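Local atomic coordinates of uncharacterized protein Q64V53_BACFR (Bacteroides fragilis, PDB entry 2RA8), a protein that is of unknown function but joins a WGR domain, of a kind often found in nucleic-acid-associated proteins, to a curved leucine-rich-repeat domain. Residues 270-275 against 282-287; 243-246 against 250-253; 87-92 against 97-102; 11-16 against 76-81; 326-329 against 334-337. One frame throughout, in Å; residues are numbered along the deposited sequence.

Overall arrangement
The contacts string along the chain from the WGR domain through the leucine-rich-repeat domain. Interaction 4 joins the two domains, where residues 76-81 lead into the first strand of the parallel sheet. Interaction 3 ties together the two short helices that come next, with its centre about 23 Å from that of interaction 4. Interactions 2 and 1 lie further round the repeats and touch: R243 pairs with E270 in a salt bridge between NH2 and OE2 (2.9 Å). Interaction 5 closes the far edge of the sheet, its centre about 15 Å from that of interaction 1 and about 47 Å from that of interaction 3. Interactions 3, 4 and 5 each also touch the second subunit.

Interaction 1. Residues 270-275 against 282-287; sequences EMFLES and ETMDIS
F272 of the helix packs on M284 of the following strand and I286 just past its end, inside one beta-alpha-beta unit (strand 256-260, helix 265-274, strand 283-285) of the leucine-rich-repeat domain. The aromatic contacts dominate. M284, modelled as selenomethionine, brings its CG over the middle of the F272 ring, 3.5 Å from the centroid, in a CH-pi contact nearly along the ring normal. Its selenium follows over the same face, 4.5 Å from the centroid and 26° off the normal, which makes a Met-aromatic contact. Placing CG anti to the backbone N (chi1 178°) turns it toward the helix, and a long, polarisable side chain suits such a flat partner.

Apolar packing continues at I286, whose CG2 branch meets F272 CE2 at 3.6 Å. The ring of F246 packs edge-to-face with F272, and L257 of the preceding strand touches it too, so a large planar residue fills this buried layer between helix and sheet.

No hydrogen bond joins the two segments; D285, whose side chain starts away from the helix, is satisfied elsewhere. The indole NE1 of W256 binds its OD2, and N313 ND2 binds its OD1. S287 OG also donates to D285 OD1, on the syn lone pair, at 2.8 Å.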
# COMPACT_ATOMS: atom_id res chain seq x y z
N GLU A 270 -20.76 20.50 8.89
CA GLU A 270 -21.96 21.28 9.18
C GLU A 270 -23.20 20.40 9.08
O GLU A 270 -24.09 20.45 9.93
CB GLU A 270 -22.08 22.45 8.20
CG GLU A 270 -23.22 23.40 8.52
CD GLU A 270 -23.55 24.34 7.38
OE1 GLU A 270 -22.63 25.05 6.91
OE2 GLU A 270 -24.73 24.37 6.94
N MSE A 271 -23.26 19.58 8.03
CA MSE A 271 -24.41 18.70 7.83
C MSE A 271 -24.62 17.81 9.02
O MSE A 271 -25.76 17.64 9.48
CB MSE A 271 -24.19 17.83 6.60
CG MSE A 271 -24.09 18.63 5.33
SE MSE A 271 -24.02 17.52 3.76
CE MSE A 271 -23.69 18.90 2.46
N PHE A 272 -23.53 17.23 9.52
CA PHE A 272 -23.62 16.37 10.68
C PHE A 272 -24.19 17.12 11.86
O PHE A 272 -25.21 16.72 12.43
CB PHE A 272 -22.23 15.82 11.06
CG PHE A 272 -21.84 14.56 10.32
CD1 PHE A 272 -22.40 13.34 10.68
CD2 PHE A 272 -20.94 14.61 9.27
CE1 PHE A 272 -22.05 12.18 9.99
CE2 PHE A 272 -20.59 13.45 8.58
CZ PHE A 272 -21.15 12.24 8.94
N LEU A 273 -23.56 18.23 12.21
CA LEU A 273 -23.97 19.03 13.36
C LEU A 273 -25.39 19.50 13.36
O LEU A 273 -26.01 19.57 14.42
CB LEU A 273 -23.03 20.22 13.55
CG LEU A 273 -21.56 19.88 13.82
CD1 LEU A 273 -20.72 21.14 13.87
CD2 LEU A 273 -21.44 19.11 15.12
N GLU A 274 -25.93 19.81 12.19
CA GLU A 274 -27.30 20.31 12.10
C GLU A 274 -28.34 19.24 11.87
O GLU A 274 -29.54 19.54 11.84
CB GLU A 274 -27.41 21.31 10.96
CG GLU A 274 -27.04 20.73 9.61
CD GLU A 274 -27.05 21.76 8.50
OE1 GLU A 274 -26.63 22.91 8.75
OE2 GLU A 274 -27.45 21.41 7.37
N SER A 275 -27.91 17.99 11.73
CA SER A 275 -28.82 16.88 11.46
C SER A 275 -29.48 16.24 12.67
O SER A 275 -28.95 16.28 13.79
CB SER A 275 -28.08 15.80 10.67
OG SER A 275 -28.93 14.70 10.39
N GLU A 282 -22.77 6.48 15.97
CA GLU A 282 -21.65 6.07 16.80
C GLU A 282 -20.42 6.61 16.11
O GLU A 282 -19.45 7.00 16.77
CB GLU A 282 -21.52 4.55 16.87
CG GLU A 282 -22.73 3.83 17.41
CD GLU A 282 -22.46 2.35 17.66
OE1 GLU A 282 -21.82 1.71 16.80
OE2 GLU A 282 -22.89 1.84 18.71
N THR A 283 -20.46 6.65 14.79
CA THR A 283 -19.31 7.11 14.01
C THR A 283 -19.61 8.20 13.00
O THR A 283 -20.53 8.08 12.20
CB THR A 283 -18.65 5.92 13.27
OG1 THR A 283 -18.32 4.89 14.21
CG2 THR A 283 -17.36 6.38 12.55
N MSE A 284 -18.82 9.27 13.06
CA MSE A 284 -18.94 10.38 12.12
C MSE A 284 -17.71 10.21 11.25
O MSE A 284 -16.58 10.28 11.74
CB MSE A 284 -18.88 11.71 12.85
CG MSE A 284 -18.95 12.92 11.94
SE MSE A 284 -18.71 14.58 12.92
CE MSE A 284 -17.37 15.40 11.81
N ASP A 285 -17.92 9.97 9.97
CA ASP A 285 -16.84 9.72 9.03
C ASP A 285 -16.68 10.89 8.10
O ASP A 285 -17.53 11.13 7.25
CB ASP A 285 -17.18 8.46 8.22
CG ASP A 285 -15.98 7.85 7.52
OD1 ASP A 285 -14.97 8.55 7.26
OD2 ASP A 285 -16.07 6.64 7.21
N ILE A 286 -15.59 11.64 8.27
CA ILE A 286 -15.31 12.80 7.44
C ILE A 286 -13.88 12.72 7.01
O ILE A 286 -13.12 13.68 7.15
CB ILE A 286 -15.55 14.11 8.22
CG1 ILE A 286 -14.82 14.06 9.56
CG2 ILE A 286 -17.05 14.30 8.45
CD1 ILE A 286 -14.56 15.43 10.16
N SER A 287 -13.51 11.57 6.48
CA SER A 287 -12.15 11.32 6.03
C SER A 287 -11.91 11.55 4.56
O SER A 287 -12.81 11.94 3.82
CB SER A 287 -11.77 9.87 6.36
OG SER A 287 -12.69 8.98 5.75

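Interaction 2. Residues 243-246 against 250-253; sequences RPLF and RFPN
In the long connection between the parallel strands 223-227 and 256-260 of the leucine-rich-repeat domain, a 3-10 turn at 243-245 is held against R250 and F251. The polar tie runs from R250 to the backbone of P244: NE donates to P244 O at 3.2 Å, with an N-H...O angle of 158°. That oxygen lies close to the guanidinium plane, but the nitrogen stands above the carbonyl plane, 52° out of it. A water strengthens the link, giving a hydrogen to P244 O (2.8 Å) and accepting one from R250 NH2. The long reach and several N-H groups of arginine suit this bridging place, and NH1 adds a weak bond to L214 O.

Below this polar layer lies an apolar one. L245 CD2 sits in the plane of the F251 ring at its edge, 3.8 Å from CE1. The ring edge also faces L245 O, which is 3.4 Å from CD1, while R250 CG lies over one face of the ring. L245 and F251 both reach L224 of the strand below, and L245 also meets I213 and L214 of helix 207-215.

This is an irregular connection between neighbouring parallel strands of a leucine-rich-repeat domain, pinned by one arginine and packed on the sheet through L245 and F251.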
# COMPACT_ATOMS: atom_id res chain seq x y z
N ARG A 243 -27.50 16.21 1.75
CA ARG A 243 -28.24 16.63 2.93
C ARG A 243 -29.42 15.77 3.34
O ARG A 243 -29.55 15.43 4.51
CB ARG A 243 -28.66 18.11 2.79
CG ARG A 243 -27.49 19.10 2.84
CD ARG A 243 -27.95 20.57 2.85
NE ARG A 243 -27.32 21.33 3.93
CZ ARG A 243 -26.15 21.97 3.82
NH1 ARG A 243 -25.48 21.95 2.68
NH2 ARG A 243 -25.65 22.61 4.87
N PRO A 244 -30.31 15.42 2.41
CA PRO A 244 -31.45 14.59 2.81
C PRO A 244 -31.10 13.24 3.42
O PRO A 244 -31.94 12.62 4.08
CB PRO A 244 -32.25 14.44 1.51
CG PRO A 244 -31.97 15.74 0.81
CD PRO A 244 -30.48 15.91 1.03
N LEU A 245 -29.86 12.79 3.21
CA LEU A 245 -29.39 11.51 3.76
C LEU A 245 -29.25 11.57 5.26
O LEU A 245 -29.35 10.56 5.95
CB LEU A 245 -28.02 11.14 3.17
CG LEU A 245 -27.96 10.79 1.69
CD1 LEU A 245 -26.52 10.86 1.20
CD2 LEU A 245 -28.53 9.40 1.47
N PHE A 246 -29.00 12.77 5.78
CA PHE A 246 -28.83 12.98 7.21
C PHE A 246 -30.19 13.05 7.90
O PHE A 246 -30.56 14.08 8.47
CB PHE A 246 -28.05 14.29 7.44
CG PHE A 246 -26.61 14.24 6.98
CD1 PHE A 246 -25.57 14.21 7.91
CD2 PHE A 246 -26.29 14.24 5.63
CE1 PHE A 246 -24.23 14.20 7.49
CE2 PHE A 246 -24.96 14.23 5.20
CZ PHE A 246 -23.94 14.21 6.14
N ARG A 250 -35.12 8.50 7.70
CA ARG A 250 -34.70 7.72 6.54
C ARG A 250 -33.90 6.49 6.93
O ARG A 250 -34.16 5.39 6.43
CB ARG A 250 -33.87 8.59 5.60
CG ARG A 250 -33.42 7.87 4.32
CD ARG A 250 -32.59 8.79 3.44
NE ARG A 250 -33.35 9.98 3.05
CZ ARG A 250 -34.30 9.99 2.13
NH1 ARG A 250 -34.62 8.88 1.48
NH2 ARG A 250 -34.95 11.12 1.86
N PHE A 251 -32.94 6.67 7.84
CA PHE A 251 -32.08 5.58 8.30
C PHE A 251 -32.18 5.48 9.80
O PHE A 251 -31.26 5.87 10.53
CB PHE A 251 -30.62 5.88 7.91
CG PHE A 251 -30.41 6.05 6.42
CD1 PHE A 251 -29.76 7.18 5.92
CD2 PHE A 251 -30.83 5.08 5.53
CE1 PHE A 251 -29.54 7.33 4.55
CE2 PHE A 251 -30.61 5.23 4.15
CZ PHE A 251 -29.97 6.36 3.67
N PRO A 252 -33.30 4.93 10.31
CA PRO A 252 -33.48 4.81 11.76
C PRO A 252 -32.50 3.92 12.50
O PRO A 252 -32.43 3.96 13.73
CB PRO A 252 -34.93 4.34 11.89
CG PRO A 252 -35.12 3.54 10.64
CD PRO A 252 -34.48 4.41 9.60
N ASN A 253 -31.74 3.10 11.78
CA ASN A 253 -30.78 2.21 12.44
C ASN A 253 -29.35 2.50 12.08
O ASN A 253 -28.45 1.73 12.44
CB ASN A 253 -31.10 0.75 12.13
CG ASN A 253 -32.41 0.29 12.74
OD1 ASN A 253 -32.58 0.32 13.96
ND2 ASN A 253 -33.34 -0.13 11.90
O HOH W 1 -34.59 13.45 3.91

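Interaction 3. Residues 87-92 against 97-102; sequences YDEAEE and MDKILK
E89 and K99 form a salt bridge between two short helices, 87-91 and 96-102, which lie between the first and second parallel strands of the leucine-rich-repeat domain. K99 approaches the carboxylate of E89 with its ammonium end, the two side chains crossing at about a right angle. The shorter bond runs from K99 NZ to E89 OE2, at 2.9 Å, on the syn lone pair of that oxygen. A second, weak bond goes from the same nitrogen to E89 OE1, at 3.1 Å, and the main-chain oxygen of A84 accepts another. Three oxygens therefore share the ammonium group, which fixes the end of an otherwise flexible chain.

E89 has a second task. Its OE1 takes the backbone N-H of S86, just ahead of the helix, as the glutamate does in one half of a capping box. A glutamate suits the place, since one of its oxygens can cap the helix start while both face the lysine; the lysine's charge and the N-H of S86 would probably both favour its ionised form. V94 touches both side chains.

The bends that bring K99 round lie at chi2 (-136°, away from a staggered position) and chi3, and they set its CD 3.3 Å from E89 OE2.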
# COMPACT_ATOMS: atom_id res chain seq x y z
N TYR A 87 -4.64 -10.63 -17.63
CA TYR A 87 -4.48 -10.29 -19.04
C TYR A 87 -4.26 -11.56 -19.82
O TYR A 87 -4.76 -11.71 -20.94
CB TYR A 87 -3.26 -9.37 -19.23
CG TYR A 87 -3.11 -8.81 -20.63
CD1 TYR A 87 -3.66 -7.57 -20.96
CD2 TYR A 87 -2.43 -9.52 -21.62
CE1 TYR A 87 -3.53 -7.05 -22.25
CE2 TYR A 87 -2.30 -9.01 -22.91
CZ TYR A 87 -2.85 -7.78 -23.21
OH TYR A 87 -2.73 -7.28 -24.48
N ASP A 88 -3.51 -12.48 -19.23
CA ASP A 88 -3.20 -13.75 -19.87
C ASP A 88 -4.44 -14.57 -20.12
O ASP A 88 -4.61 -15.14 -21.19
CB ASP A 88 -2.23 -14.56 -19.00
CG ASP A 88 -0.93 -13.82 -18.72
OD1 ASP A 88 -0.33 -13.28 -19.67
OD2 ASP A 88 -0.51 -13.79 -17.55
N GLU A 89 -5.32 -14.64 -19.12
CA GLU A 89 -6.55 -15.40 -19.26
C GLU A 89 -7.41 -14.82 -20.36
O GLU A 89 -8.06 -15.56 -21.11
CB GLU A 89 -7.32 -15.40 -17.95
CG GLU A 89 -6.64 -16.19 -16.84
CD GLU A 89 -7.38 -16.09 -15.51
OE1 GLU A 89 -7.53 -14.97 -15.00
OE2 GLU A 89 -7.82 -17.15 -14.99
N ALA A 90 -7.40 -13.49 -20.48
CA ALA A 90 -8.17 -12.82 -21.52
C ALA A 90 -7.64 -13.21 -22.88
O ALA A 90 -8.41 -13.52 -23.79
CB ALA A 90 -8.10 -11.30 -21.33
N GLU A 91 -6.32 -13.20 -23.02
CA GLU A 91 -5.68 -13.59 -24.28
C GLU A 91 -6.03 -15.01 -24.62
O GLU A 91 -6.19 -15.36 -25.80
CB GLU A 91 -4.16 -13.46 -24.17
CG GLU A 91 -3.68 -12.03 -24.24
CD GLU A 91 -4.06 -11.37 -25.54
OE1 GLU A 91 -3.75 -11.95 -26.61
OE2 GLU A 91 -4.67 -10.28 -25.51
N GLU A 92 -6.14 -15.84 -23.59
CA GLU A 92 -6.48 -17.25 -23.75
C GLU A 92 -7.96 -17.41 -24.08
O GLU A 92 -8.42 -18.51 -24.37
CB GLU A 92 -6.15 -18.00 -22.47
CG GLU A 92 -6.23 -19.52 -22.58
CD GLU A 92 -6.08 -20.21 -21.23
OE1 GLU A 92 -5.09 -19.92 -20.52
OE2 GLU A 92 -6.96 -21.04 -20.89
N MSE A 97 -17.00 -14.76 -16.06
CA MSE A 97 -18.23 -15.36 -15.55
C MSE A 97 -18.14 -16.85 -15.53
O MSE A 97 -18.78 -17.50 -14.70
CB MSE A 97 -19.41 -14.92 -16.39
CG MSE A 97 -20.11 -13.70 -15.84
SE MSE A 97 -21.14 -14.19 -14.28
CE MSE A 97 -20.27 -13.16 -12.90
N ASP A 98 -17.36 -17.42 -16.45
CA ASP A 98 -17.20 -18.87 -16.49
C ASP A 98 -16.32 -19.33 -15.36
O ASP A 98 -16.51 -20.43 -14.83
CB ASP A 98 -16.59 -19.32 -17.83
CG ASP A 98 -17.57 -19.19 -18.98
OD1 ASP A 98 -18.77 -19.49 -18.80
OD2 ASP A 98 -17.13 -18.80 -20.09
N LYS A 99 -15.35 -18.50 -14.97
CA LYS A 99 -14.46 -18.84 -13.85
C LYS A 99 -15.25 -18.89 -12.58
O LYS A 99 -15.03 -19.75 -11.73
CB LYS A 99 -13.34 -17.80 -13.68
CG LYS A 99 -12.14 -18.00 -14.58
CD LYS A 99 -10.82 -17.82 -13.81
CE LYS A 99 -10.57 -16.38 -13.40
NZ LYS A 99 -9.26 -16.24 -12.70
N ILE A 100 -16.20 -17.97 -12.43
CA ILE A 100 -17.03 -17.91 -11.24
C ILE A 100 -18.04 -19.04 -11.24
O ILE A 100 -18.08 -19.83 -10.29
CB ILE A 100 -17.78 -16.56 -11.16
CG1 ILE A 100 -16.78 -15.41 -11.25
CG2 ILE A 100 -18.58 -16.49 -9.86
CD1 ILE A 100 -17.41 -14.05 -11.39
N LEU A 101 -18.84 -19.13 -12.30
CA LEU A 101 -19.85 -20.17 -12.42
C LEU A 101 -19.28 -21.58 -12.33
O LEU A 101 -19.99 -22.52 -11.99
CB LEU A 101 -20.62 -20.03 -13.74
CG LEU A 101 -21.55 -18.82 -13.93
CD1 LEU A 101 -21.99 -18.75 -15.38
CD2 LEU A 101 -22.77 -18.91 -13.00
N LYS A 102 -17.99 -21.71 -12.62
CA LYS A 102 -17.31 -23.01 -12.57
C LYS A 102 -16.86 -23.44 -11.19
O LYS A 102 -17.02 -24.61 -10.82
CB LYS A 102 -16.08 -23.00 -13.50
CG LYS A 102 -15.11 -24.18 -13.28
CD LYS A 102 -14.02 -23.85 -12.26
CE LYS A 102 -13.53 -25.09 -11.52
NZ LYS A 102 -12.95 -26.15 -12.39

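Interaction 4. Residues 11-16 against 76-81; sequences KSQKFW and MKVEAK
Q13 reaches across to V78, E79 and A80, and the three neighbours meet it from different directions. Its chain leaves the strand with CG anti to the carbonyl carbon (chi1 -63°), which puts the aliphatic part against V78; a further bend at chi2 (-75°) turns the amide to E79 and A80. V78 crosses the stem obliquely, touching with its CG1 branch, which lies 3.6 Å from Q13 CG and also meets Q13 CB. The methyl group of A80 points at the amide, with CB 3.6 Å from Q13 CD. A small residue suits this spot, since the amide end sits right against the backbone. E79 approaches across the glutamine at about a right angle, its CG 4.1 Å from Q13 CD, and its carboxylate plane is tilted 38° from the amide plane. The backbone nitrogen of E79 lies 3.6 Å from the same amide carbon.

Glutamine fits the place by pairing an apolar stem, which valine can cover, with a flat polar end that can lie beside main chain. Around it, V78 also rests on K31, E79 reaches Q8, and S12 and K14 touch E152 of the second subunit.

Here the WGR sheet, by way of the start of strand 13-21, packs against the lead-in and first residue of strand 80-83, one of the two edge strands of the parallel leucine-rich-repeat sheet: a junction between two domains of one chain.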
# COMPACT_ATOMS: atom_id res chain seq x y z
N LYS A 11 -11.24 -9.71 2.03
CA LYS A 11 -9.90 -10.13 1.61
C LYS A 11 -9.17 -11.11 2.50
O LYS A 11 -8.41 -11.94 2.00
CB LYS A 11 -9.03 -8.90 1.39
N SER A 12 -9.37 -11.03 3.82
CA SER A 12 -8.70 -11.93 4.75
C SER A 12 -9.58 -12.97 5.36
O SER A 12 -10.68 -12.69 5.82
CB SER A 12 -8.06 -11.14 5.90
OG SER A 12 -7.11 -10.21 5.40
N GLN A 13 -9.08 -14.20 5.39
CA GLN A 13 -9.79 -15.33 5.97
C GLN A 13 -8.68 -16.06 6.69
O GLN A 13 -8.12 -17.03 6.18
CB GLN A 13 -10.39 -16.21 4.86
CG GLN A 13 -11.45 -15.49 4.01
CD GLN A 13 -12.78 -15.33 4.75
OE1 GLN A 13 -13.37 -14.24 4.76
NE2 GLN A 13 -13.25 -16.41 5.36
N LYS A 14 -8.33 -15.59 7.88
CA LYS A 14 -7.24 -16.20 8.61
C LYS A 14 -7.39 -16.33 10.10
O LYS A 14 -8.32 -15.78 10.70
CB LYS A 14 -5.93 -15.45 8.28
CG LYS A 14 -6.07 -13.96 8.12
CD LYS A 14 -4.76 -13.34 7.62
CE LYS A 14 -4.92 -11.87 7.25
NZ LYS A 14 -5.39 -11.06 8.40
N PHE A 15 -6.46 -17.09 10.69
CA PHE A 15 -6.42 -17.33 12.13
C PHE A 15 -5.06 -17.00 12.67
O PHE A 15 -4.05 -16.98 11.94
CB PHE A 15 -6.73 -18.80 12.48
CG PHE A 15 -5.62 -19.75 12.12
CD1 PHE A 15 -5.45 -20.17 10.80
CD2 PHE A 15 -4.72 -20.19 13.08
CE1 PHE A 15 -4.40 -21.01 10.45
CE2 PHE A 15 -3.66 -21.04 12.73
CZ PHE A 15 -3.50 -21.44 11.41
N TRP A 16 -5.02 -16.75 13.98
CA TRP A 16 -3.80 -16.42 14.68
C TRP A 16 -3.98 -16.99 16.06
O TRP A 16 -4.99 -16.72 16.72
CB TRP A 16 -3.63 -14.89 14.75
CG TRP A 16 -2.42 -14.40 15.49
CD1 TRP A 16 -1.16 -14.21 14.98
CD2 TRP A 16 -2.36 -14.02 16.87
NE1 TRP A 16 -0.32 -13.73 15.96
CE2 TRP A 16 -1.03 -13.61 17.13
CE3 TRP A 16 -3.30 -13.98 17.90
CZ2 TRP A 16 -0.62 -13.16 18.39
CZ3 TRP A 16 -2.89 -13.54 19.17
CH2 TRP A 16 -1.55 -13.14 19.39
N MSE A 76 -13.13 -24.21 10.48
CA MSE A 76 -13.59 -23.13 9.62
C MSE A 76 -12.89 -23.12 8.29
O MSE A 76 -11.72 -23.48 8.19
CB MSE A 76 -13.39 -21.77 10.31
CG MSE A 76 -14.34 -21.52 11.48
SE MSE A 76 -14.03 -19.81 12.37
CE MSE A 76 -14.87 -18.65 11.06
N LYS A 77 -13.61 -22.71 7.25
CA LYS A 77 -13.05 -22.66 5.90
C LYS A 77 -13.13 -21.27 5.35
O LYS A 77 -13.90 -20.44 5.86
CB LYS A 77 -13.83 -23.60 4.97
CG LYS A 77 -13.88 -25.06 5.43
CD LYS A 77 -12.54 -25.76 5.26
CE LYS A 77 -12.55 -27.10 5.97
NZ LYS A 77 -13.75 -27.91 5.59
N VAL A 78 -12.34 -21.00 4.32
CA VAL A 78 -12.35 -19.69 3.66
C VAL A 78 -13.75 -19.47 3.14
O VAL A 78 -14.31 -20.33 2.47
CB VAL A 78 -11.37 -19.64 2.46
CG1 VAL A 78 -11.49 -18.31 1.74
CG2 VAL A 78 -9.93 -19.84 2.94
N GLU A 79 -14.36 -18.33 3.47
CA GLU A 79 -15.70 -18.07 2.98
C GLU A 79 -15.82 -16.78 2.20
O GLU A 79 -16.92 -16.25 2.04
CB GLU A 79 -16.71 -18.08 4.14
CG GLU A 79 -16.51 -16.99 5.15
CD GLU A 79 -17.57 -17.00 6.23
OE1 GLU A 79 -17.71 -15.96 6.92
OE2 GLU A 79 -18.25 -18.03 6.41
N ALA A 80 -14.68 -16.29 1.71
CA ALA A 80 -14.64 -15.08 0.91
C ALA A 80 -13.68 -15.31 -0.21
O ALA A 80 -12.66 -15.97 -0.03
CB ALA A 80 -14.18 -13.88 1.76
N LYS A 81 -13.98 -14.78 -1.38
CA LYS A 81 -13.08 -14.96 -2.49
C LYS A 81 -13.21 -13.88 -3.51
O LYS A 81 -14.25 -13.24 -3.64
CB LYS A 81 -13.31 -16.33 -3.13
CG LYS A 81 -12.14 -16.84 -3.96
CD LYS A 81 -12.38 -18.26 -4.45
CE LYS A 81 -11.18 -18.80 -5.21
NZ LYS A 81 -11.40 -20.18 -5.72

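Interaction 5. Residues 326-329 against 334-337; sequences ELQK and KIDV
L327 and Q328, neighbours on helix 321-330, pack against I335 of the last strand and V337 just beyond it, so the contact closes the beta-alpha-beta unit of strand 311-313, helix 321-330 and strand 334-336. I335 holds CG1 between its backbone N and carbonyl carbon (chi1 62°) and extends CD1 at the helix, reaching L327 CB at 4.1 Å. V337 divides the work between its branches: CG1 faces L327 CD1 at 4.3 Å, and CG2 lies toward Q328.

Q328 has the unusual conformation. Its chi1 of -130° is away from a staggered position, and a bend at chi2 folds the amide in against I335 and V337. There NE2 comes 3.5 Å from V337 CG2 and 3.7 Å from I335 CD1. The same nitrogen gives a weak hydrogen bond to K324 O, one turn back in its own helix, which may help to hold the off-staggered torsion. E342 of the second subunit packs on both Q328 and V337.

Leucine, isoleucine and valine suit the inner side, where branched side chains fill the space between helix and strand, while glutamine lies at the margin. The chemistry implies attachment by dispersion and the hydrophobic effect, with Q328 NE2 weakly bonded within its own helix and no hydrogen bond joining the two segments.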
# COMPACT_ATOMS: atom_id res chain seq x y z
N GLU A 326 -5.31 20.20 19.87
CA GLU A 326 -6.53 20.68 20.51
C GLU A 326 -7.61 19.64 20.42
O GLU A 326 -8.28 19.35 21.41
CB GLU A 326 -7.03 21.96 19.83
CG GLU A 326 -7.85 22.85 20.75
CD GLU A 326 -8.37 24.10 20.06
OE1 GLU A 326 -7.63 24.66 19.23
OE2 GLU A 326 -9.50 24.53 20.37
N LEU A 327 -7.79 19.09 19.23
CA LEU A 327 -8.80 18.05 19.02
C LEU A 327 -8.52 16.87 19.90
O LEU A 327 -9.43 16.30 20.50
CB LEU A 327 -8.80 17.60 17.56
CG LEU A 327 -9.33 18.62 16.55
CD1 LEU A 327 -8.94 18.20 15.15
CD2 LEU A 327 -10.84 18.73 16.70
N GLN A 328 -7.25 16.49 19.97
CA GLN A 328 -6.83 15.35 20.78
C GLN A 328 -7.21 15.53 22.23
O GLN A 328 -7.81 14.64 22.85
CB GLN A 328 -5.30 15.19 20.69
CG GLN A 328 -4.80 13.79 20.35
CD GLN A 328 -4.84 13.49 18.86
OE1 GLN A 328 -4.35 12.46 18.41
NE2 GLN A 328 -5.43 14.40 18.09
N LYS A 329 -6.89 16.70 22.78
CA LYS A 329 -7.17 17.00 24.19
C LYS A 329 -8.59 17.40 24.51
O LYS A 329 -9.07 17.12 25.61
CB LYS A 329 -6.23 18.10 24.68
CG LYS A 329 -6.16 18.23 26.19
CD LYS A 329 -5.30 19.41 26.61
CE LYS A 329 -4.98 19.36 28.11
NZ LYS A 329 -6.21 19.28 28.94
N LYS A 334 -12.46 8.40 20.71
CA LYS A 334 -11.41 8.03 19.78
C LYS A 334 -11.56 8.81 18.50
O LYS A 334 -12.68 8.99 18.00
CB LYS A 334 -11.50 6.53 19.49
CG LYS A 334 -10.46 6.00 18.51
CD LYS A 334 -10.60 4.49 18.33
CE LYS A 334 -9.51 3.93 17.43
NZ LYS A 334 -9.54 4.54 16.07
N ILE A 335 -10.44 9.30 17.97
CA ILE A 335 -10.46 10.02 16.71
C ILE A 335 -9.23 9.66 15.94
O ILE A 335 -8.20 9.31 16.51
CB ILE A 335 -10.49 11.57 16.90
CG1 ILE A 335 -9.22 12.04 17.62
CG2 ILE A 335 -11.74 11.98 17.67
CD1 ILE A 335 -9.05 13.55 17.63
N ASP A 336 -9.33 9.72 14.62
CA ASP A 336 -8.19 9.42 13.77
C ASP A 336 -7.89 10.65 12.94
O ASP A 336 -8.62 10.98 12.00
CB ASP A 336 -8.50 8.24 12.84
CG ASP A 336 -7.25 7.74 12.14
OD1 ASP A 336 -6.37 8.57 11.83
OD2 ASP A 336 -7.17 6.51 11.88
N VAL A 337 -6.82 11.34 13.29
CA VAL A 337 -6.43 12.54 12.56
C VAL A 337 -5.17 12.29 11.78
O VAL A 337 -4.51 13.23 11.35
CB VAL A 337 -6.24 13.73 13.53
CG1 VAL A 337 -7.60 14.26 13.96
CG2 VAL A 337 -5.45 13.30 14.75